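Local atomic coordinates of putative cellulase CEL6 (Mycobacterium tuberculosis, PDB entry 1UP3), a protein that probably hydrolyses internal beta-1,4-glucosidic bonds of cellulose as an endoglucanase of glycoside hydrolase family 6. Residues Ile115-Asp120 / Asp138-Ala143; Tyr76-Arg81 / Pro119-Met124. All blocks are in the same frame, centred on the assembly; numbering follows the deposited sequence.

Contact 1: residues Ile115-Asp120 / Asp138-Ala143; sequences IIVEPD and DLVRYA. With BGC (beta-D-glucopyranose), chain B.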
loop_
_atom_site.group_PDB
_atom_site.type_symbol
_atom_site.label_atom_id
_atom_site.label_comp_id
_atom_site.label_asym_id
_atom_site.label_seq_id
_atom_site.Cartn_x
_atom_site.Cartn_y
_atom_site.Cartn_z
ATOM N N ILE A 115 -1.717 2.295 -8.492
ATOM C CA ILE A 115 -0.348 2.260 -7.990
ATOM C C ILE A 115 -0.292 3.014 -6.687
ATOM O O ILE A 115 -0.674 4.177 -6.649
ATOM C CB ILE A 115 0.662 2.867 -8.973
ATOM C CG1 ILE A 115 0.453 2.329 -10.401
ATOM C CG2 ILE A 115 2.102 2.614 -8.476
ATOM C CD1 ILE A 115 0.662 0.850 -10.581
ATOM N N ILE A 116 0.165 2.328 -5.645
ATOM C CA ILE A 116 0.411 2.911 -4.330
ATOM C C ILE A 116 1.932 3.177 -4.255
ATOM O O ILE A 116 2.746 2.252 -4.277
ATOM C CB ILE A 116 -0.014 1.977 -3.221
ATOM C CG1 ILE A 116 -1.466 1.469 -3.401
ATOM C CG2 ILE A 116 0.239 2.639 -1.859
ATOM C CD1 ILE A 116 -2.461 2.577 -3.406
ATOM N N VAL A 117 2.311 4.444 -4.216
ATOM C CA VAL A 117 3.721 4.842 -4.318
ATOM C C VAL A 117 4.323 5.007 -2.910
ATOM O O VAL A 117 4.014 5.952 -2.171
ATOM C CB VAL A 117 3.894 6.165 -5.074
ATOM C CG1 VAL A 117 5.367 6.550 -5.210
ATOM C CG2 VAL A 117 3.247 6.113 -6.426
ATOM N N GLU A 118 5.201 4.065 -2.583
ATOM C CA GLU A 118 6.101 4.126 -1.432
ATOM C C GLU A 118 5.451 4.375 -0.076
ATOM O O GLU A 118 5.630 5.418 0.544
ATOM C CB GLU A 118 7.218 5.121 -1.705
ATOM C CG GLU A 118 8.079 4.724 -2.896
ATOM C CD GLU A 118 8.831 3.412 -2.718
ATOM O OE1 GLU A 118 9.083 2.935 -1.572
ATOM O OE2 GLU A 118 9.219 2.839 -3.774
ATOM N N PRO A 119 4.772 3.356 0.420
ATOM C CA PRO A 119 4.276 3.398 1.821
ATOM C C PRO A 119 5.380 3.880 2.766
ATOM O O PRO A 119 6.488 3.364 2.697
ATOM C CB PRO A 119 3.948 1.927 2.115
ATOM C CG PRO A 119 3.475 1.415 0.778
ATOM C CD PRO A 119 4.419 2.086 -0.224
ATOM N N ASP A 120 5.053 4.865 3.583
ATOM C CA ASP A 120 5.898 5.408 4.671
ATOM C C ASP A 120 6.951 6.379 4.210
ATOM O O ASP A 120 7.527 7.048 5.054
ATOM C CB ASP A 120 6.622 4.342 5.500
ATOM C CG ASP A 120 5.723 3.261 6.051
ATOM O OD1 ASP A 120 4.511 3.500 6.264
ATOM O OD2 ASP A 120 6.209 2.126 6.324
ATOM N N ASP A 138 12.585 14.144 -4.167
ATOM C CA ASP A 138 12.844 14.107 -5.610
ATOM C C ASP A 138 12.548 12.765 -6.261
ATOM O O ASP A 138 12.032 12.733 -7.387
ATOM C CB ASP A 138 14.266 14.534 -5.928
ATOM C CG ASP A 138 14.543 15.976 -5.582
ATOM O OD1 ASP A 138 13.591 16.774 -5.387
ATOM O OD2 ASP A 138 15.716 16.380 -5.480
ATOM N N LEU A 139 12.835 11.665 -5.557
ATOM C CA LEU A 139 12.553 10.328 -6.061
ATOM C C LEU A 139 11.055 10.030 -6.105
ATOM O O LEU A 139 10.573 9.440 -7.066
ATOM C CB LEU A 139 13.291 9.287 -5.209
ATOM C CG LEU A 139 14.810 9.363 -5.348
ATOM C CD1 LEU A 139 15.436 8.375 -4.362
ATOM C CD2 LEU A 139 15.309 9.166 -6.721
ATOM N N VAL A 140 10.315 10.486 -5.098
ATOM C CA VAL A 140 8.887 10.300 -5.108
ATOM C C VAL A 140 8.275 11.145 -6.223
ATOM O O VAL A 140 7.363 10.696 -6.906
ATOM C CB VAL A 140 8.260 10.564 -3.726
ATOM C CG1 VAL A 140 6.732 10.449 -3.813
ATOM C CG2 VAL A 140 8.817 9.546 -2.732
ATOM N N ARG A 141 8.738 12.379 -6.369
ATOM C CA ARG A 141 8.279 13.204 -7.481
ATOM C C ARG A 141 8.586 12.563 -8.846
ATOM O O ARG A 141 7.753 12.611 -9.773
ATOM C CB ARG A 141 8.898 14.611 -7.395
ATOM C CG ARG A 141 8.283 15.556 -8.441
ATOM C CD ARG A 141 8.848 16.992 -8.431
ATOM N NE ARG A 141 9.399 17.324 -7.154
ATOM C CZ ARG A 141 10.676 17.477 -6.812
ATOM N NH1 ARG A 141 11.677 17.452 -7.700
ATOM N NH2 ARG A 141 10.930 17.703 -5.515
ATOM N N TYR A 142 9.757 11.946 -8.973
ATOM C CA TYR A 142 10.137 11.248 -10.192
ATOM C C TYR A 142 9.141 10.110 -10.497
ATOM O O TYR A 142 8.685 9.949 -11.623
ATOM C CB TYR A 142 11.556 10.699 -10.077
ATOM C CG TYR A 142 12.053 10.115 -11.391
ATOM C CD1 TYR A 142 12.553 10.927 -12.368
ATOM C CD2 TYR A 142 11.942 8.748 -11.657
ATOM C CE1 TYR A 142 12.969 10.422 -13.595
ATOM C CE2 TYR A 142 12.371 8.224 -12.887
ATOM C CZ TYR A 142 12.860 9.092 -13.857
ATOM O OH TYR A 142 13.299 8.643 -15.102
ATOM N N ALA A 143 8.778 9.353 -9.463
ATOM C CA ALA A 143 7.781 8.309 -9.619
ATOM C C ALA A 143 6.453 8.855 -10.120
ATOM O O ALA A 143 5.868 8.312 -11.032
ATOM C CB ALA A 143 7.602 7.560 -8.320
HETATM C C2 BGC B . 6.749 1.616 10.884
HETATM C C3 BGC B . 6.592 1.038 9.485
HETATM C C4 BGC B . 5.129 0.685 9.211
HETATM C C5 BGC B . 4.255 1.913 9.543
HETATM C C6 BGC B . 2.760 1.583 9.449
HETATM C C1 BGC B . 5.792 2.797 11.074
HETATM O O2 BGC B . 8.118 1.976 11.152
HETATM O O3 BGC B . 7.428 -0.090 9.284
HETATM O O4 BGC B . 4.909 0.293 7.853
HETATM O O5 BGC B . 4.468 2.370 10.869
HETATM O O6 BGC B . 1.977 2.739 9.677
#

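Contact 2: residues Tyr76-Arg81 / Pro119-Met124; sequences YGIPHR and PDALAM. With BGC (beta-D-glucopyranose), chain B.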
loop_
_atom_site.group_PDB
_atom_site.type_symbol
_atom_site.label_atom_id
_atom_site.label_comp_id
_atom_site.label_asym_id
_atom_site.label_seq_id
_atom_site.Cartn_x
_atom_site.Cartn_y
_atom_site.Cartn_z
ATOM N N TYR A 76 7.567 -0.362 -3.271
ATOM C CA TYR A 76 8.194 -0.268 -1.941
ATOM C C TYR A 76 9.702 -0.497 -2.077
ATOM O O TYR A 76 10.253 -1.463 -1.535
ATOM C CB TYR A 76 7.520 -1.293 -1.008
ATOM C CG TYR A 76 7.779 -1.170 0.487
ATOM C CD1 TYR A 76 7.656 0.061 1.114
ATOM C CD2 TYR A 76 8.069 -2.284 1.249
ATOM C CE1 TYR A 76 7.862 0.212 2.493
ATOM C CE2 TYR A 76 8.267 -2.184 2.631
ATOM C CZ TYR A 76 8.136 -0.941 3.250
ATOM O OH TYR A 76 8.349 -0.831 4.622
ATOM N N GLY A 77 10.341 0.356 -2.872
ATOM C CA GLY A 77 11.763 0.232 -3.192
ATOM C C GLY A 77 12.614 1.437 -2.816
ATOM O O GLY A 77 13.786 1.476 -3.210
ATOM N N ILE A 78 12.079 2.401 -2.092
ATOM C CA ILE A 78 12.820 3.670 -1.850
ATOM C C ILE A 78 14.149 3.410 -1.150
ATOM O O ILE A 78 14.254 2.527 -0.296
ATOM C CB ILE A 78 11.944 4.680 -1.028
ATOM C CG1 ILE A 78 12.374 6.125 -1.233
ATOM C CG2 ILE A 78 11.911 4.294 0.423
ATOM C CD1 ILE A 78 12.044 6.659 -2.611
ATOM N N PRO A 79 15.195 4.119 -1.531
ATOM C CA PRO A 79 16.453 3.985 -0.798
ATOM C C PRO A 79 16.278 4.335 0.686
ATOM O O PRO A 79 15.497 5.209 1.035
ATOM C CB PRO A 79 17.392 4.974 -1.509
ATOM C CG PRO A 79 16.868 5.015 -2.915
ATOM C CD PRO A 79 15.361 4.963 -2.709
ATOM N N HIS A 80 16.998 3.627 1.547
ATOM C CA HIS A 80 16.880 3.767 3.009
ATOM C C HIS A 80 15.470 3.401 3.458
ATOM O O HIS A 80 14.945 4.000 4.387
ATOM C CB HIS A 80 17.265 5.184 3.514
ATOM C CG HIS A 80 18.446 5.758 2.804
ATOM N ND1 HIS A 80 19.652 5.095 2.758
ATOM C CD2 HIS A 80 18.595 6.875 2.059
ATOM C CE1 HIS A 80 20.503 5.791 2.024
ATOM N NE2 HIS A 80 19.888 6.870 1.575
ATOM N N ARG A 81 14.880 2.386 2.792
ATOM C CA ARG A 81 13.532 1.931 3.143
ATOM C C ARG A 81 13.444 1.616 4.619
ATOM O O ARG A 81 14.321 0.972 5.161
ATOM C CB ARG A 81 13.138 0.732 2.307
ATOM C CG ARG A 81 11.668 0.399 2.315
ATOM C CD ARG A 81 11.378 -0.806 1.478
ATOM N NE ARG A 81 11.830 -2.030 2.106
ATOM C CZ ARG A 81 11.750 -3.210 1.547
ATOM N NH1 ARG A 81 11.231 -3.361 0.337
ATOM N NH2 ARG A 81 12.148 -4.276 2.208
ATOM N N PRO A 119 4.772 3.356 0.420
ATOM C CA PRO A 119 4.276 3.398 1.821
ATOM C C PRO A 119 5.380 3.880 2.766
ATOM O O PRO A 119 6.488 3.364 2.697
ATOM C CB PRO A 119 3.948 1.927 2.115
ATOM C CG PRO A 119 3.475 1.415 0.778
ATOM C CD PRO A 119 4.419 2.086 -0.224
ATOM N N ASP A 120 5.053 4.865 3.583
ATOM C CA ASP A 120 5.898 5.408 4.671
ATOM C C ASP A 120 6.951 6.379 4.210
ATOM O O ASP A 120 7.527 7.048 5.054
ATOM C CB ASP A 120 6.622 4.342 5.500
ATOM C CG ASP A 120 5.723 3.261 6.051
ATOM O OD1 ASP A 120 4.511 3.500 6.264
ATOM O OD2 ASP A 120 6.209 2.126 6.324
ATOM N N ALA A 121 7.218 6.500 2.908
ATOM C CA ALA A 121 8.424 7.251 2.511
ATOM C C ALA A 121 8.343 8.719 2.912
ATOM O O ALA A 121 9.284 9.274 3.504
ATOM C CB ALA A 121 8.706 7.105 1.036
ATOM N N LEU A 122 7.252 9.374 2.579
ATOM C CA LEU A 122 7.104 10.803 2.921
ATOM C C LEU A 122 6.952 10.981 4.436
ATOM O O LEU A 122 7.502 11.928 5.001
ATOM C CB LEU A 122 5.925 11.452 2.223
ATOM C CG LEU A 122 5.993 11.529 0.686
ATOM C CD1 LEU A 122 4.794 12.287 0.147
ATOM C CD2 LEU A 122 7.263 12.190 0.235
ATOM N N ALA A 123 6.228 10.074 5.079
ATOM C CA ALA A 123 5.925 10.231 6.525
ATOM C C ALA A 123 7.150 9.992 7.380
ATOM O O ALA A 123 7.290 10.631 8.430
ATOM C CB ALA A 123 4.794 9.302 6.951
ATOM N N MET A 124 8.033 9.085 6.939
ATOM C CA MET A 124 9.211 8.676 7.712
ATOM C C MET A 124 10.468 9.474 7.338
ATOM O O MET A 124 11.520 9.270 7.926
ATOM C CB MET A 124 9.473 7.172 7.570
ATOM C CG MET A 124 10.183 6.577 8.786
ATOM S SD MET A 124 10.658 4.866 8.510
ATOM C CE MET A 124 9.132 4.189 8.507
HETATM C C2 BGC B . 6.749 1.616 10.884
HETATM C C3 BGC B . 6.592 1.038 9.485
HETATM C C4 BGC B . 5.129 0.685 9.211
HETATM C C5 BGC B . 4.255 1.913 9.543
HETATM C C6 BGC B . 2.760 1.583 9.449
HETATM C C1 BGC B . 5.792 2.797 11.074
HETATM O O2 BGC B . 8.118 1.976 11.152
HETATM O O3 BGC B . 7.428 -0.090 9.284
HETATM O O4 BGC B . 4.909 0.293 7.853
HETATM O O5 BGC B . 4.468 2.370 10.869
HETATM O O6 BGC B . 1.977 2.739 9.677
HETATM O O HOH W 1 8.700 1.529 5.640
#

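Contact 1: residues Ile115-Asp120 / Asp138-Ala143
The beta-alpha-beta crossover, from which the distorted parallel barrel of family 6 glycoside hydrolases is built, supplies this contact: Val117, at the end of strand 113-117, packs on Val140 and Ala143 of helix 130-147, which leads on to the adjacent strand 153-158. One methyl of the strand does the work. CG1 of Val117, lying anti to the backbone N (chi1 -178°), meets CB of Ala143 at 4.0 Å. The same methyl lies 4.4 Å from CG1 of Val140, so it is shared between two residues three apart, neighbours on one side of the helix. All three side chains are buried, and nothing polar passes between the segments. Val155 touches Val117 and Val157 touches Val140, extending the apolar layer to the next strand, while Ile101 of helix 94-108 lies against Ala143. On the outer part of the helix, where Asp138 and Arg141 are partly exposed, NH2 of Arg141 forms a salt bridge to OD1 of Asp138 at 2.8 Å, with that oxygen lying 25° out of the guanidinium plane. Beyond the strand the chain carries two carboxylates, Glu118 and Asp120. Asp120 ends the segment in the glycan site, where O4 of one bound glucose donates to its OD2 over 2.7 Å; its backbone N is hydrogen-bonded to Asp158. The chemistry therefore changes within six residues: methyl groups join strand to helix, whereas the loop that follows Val117 brings the carboxylate of Asp120 to the sugar.

Contact 2: residues Tyr76-Arg81 / Pro119-Met124
Tyr76 crosses Pro119 at a slant, with CD1 of the tyrosine 4.0 Å from CD of the proline. The same edge of the ring meets the backbone: the carbonyl O of Pro119 sits near the ring plane, 3.4 Å from CE1. With CG anti to the backbone N (chi1 -167°), the ring passes beside Pro119 and carries its hydroxyl toward Asp120. Hydroxyl and carboxylate are joined through a water, which accepts from OH of Tyr76 at 2.6 Å and donates to OD2 of Asp120 at 2.7 Å. Ring and carboxylate planes stand 83° apart. Arg81 helps fix the tyrosine, with CD 3.4 Å above the centre of one ring face and NH1 giving a bond of 2.8 Å to the carbonyl O of Tyr76, in the guanidinium plane. Beyond the aromatic, CG2 of Ile78 rests on CB of Ala121 at 4.3 Å, an apolar touch at the start of a type II turn running to Arg81. Met124, which like Asp120 lines the glycan pocket, is bent at its last torsion and brings CE to 3.6 Å from O2 of a bound glucose. The loop 76-81 follows strand 72-75, and Ile78 also packs on Tyr97 of helix 94-108 and Arg136 of helix 130-147. The short, weakly bonded helical turn at about 121-124 is backed on another flank by helix 167-176, through Leu122 and Ala123.

How the contacts relate
Pro119 and Asp120 belong to both contacts, whose centres lie 8 Å apart. Contact 1 seats the strand against its helix, and the loop that leaves this strand becomes one partner of contact 2. Glu118 of segment 115-120 ties the two together: its OE2 lies 2.9 Å from N of Gly77 and its OE1 3.1 Å from N of Ile78, both probable hydrogen bonds. Apolar packing adds a second link, CD1 of Leu139 to CD of Pro79 at 3.8 Å. Both contacts converge on one glucose of the bound glycan through Asp120, and Asp82 and Asn191 also bind that sugar. The side chain of Asp120 is about 6 Å from another bound glucose.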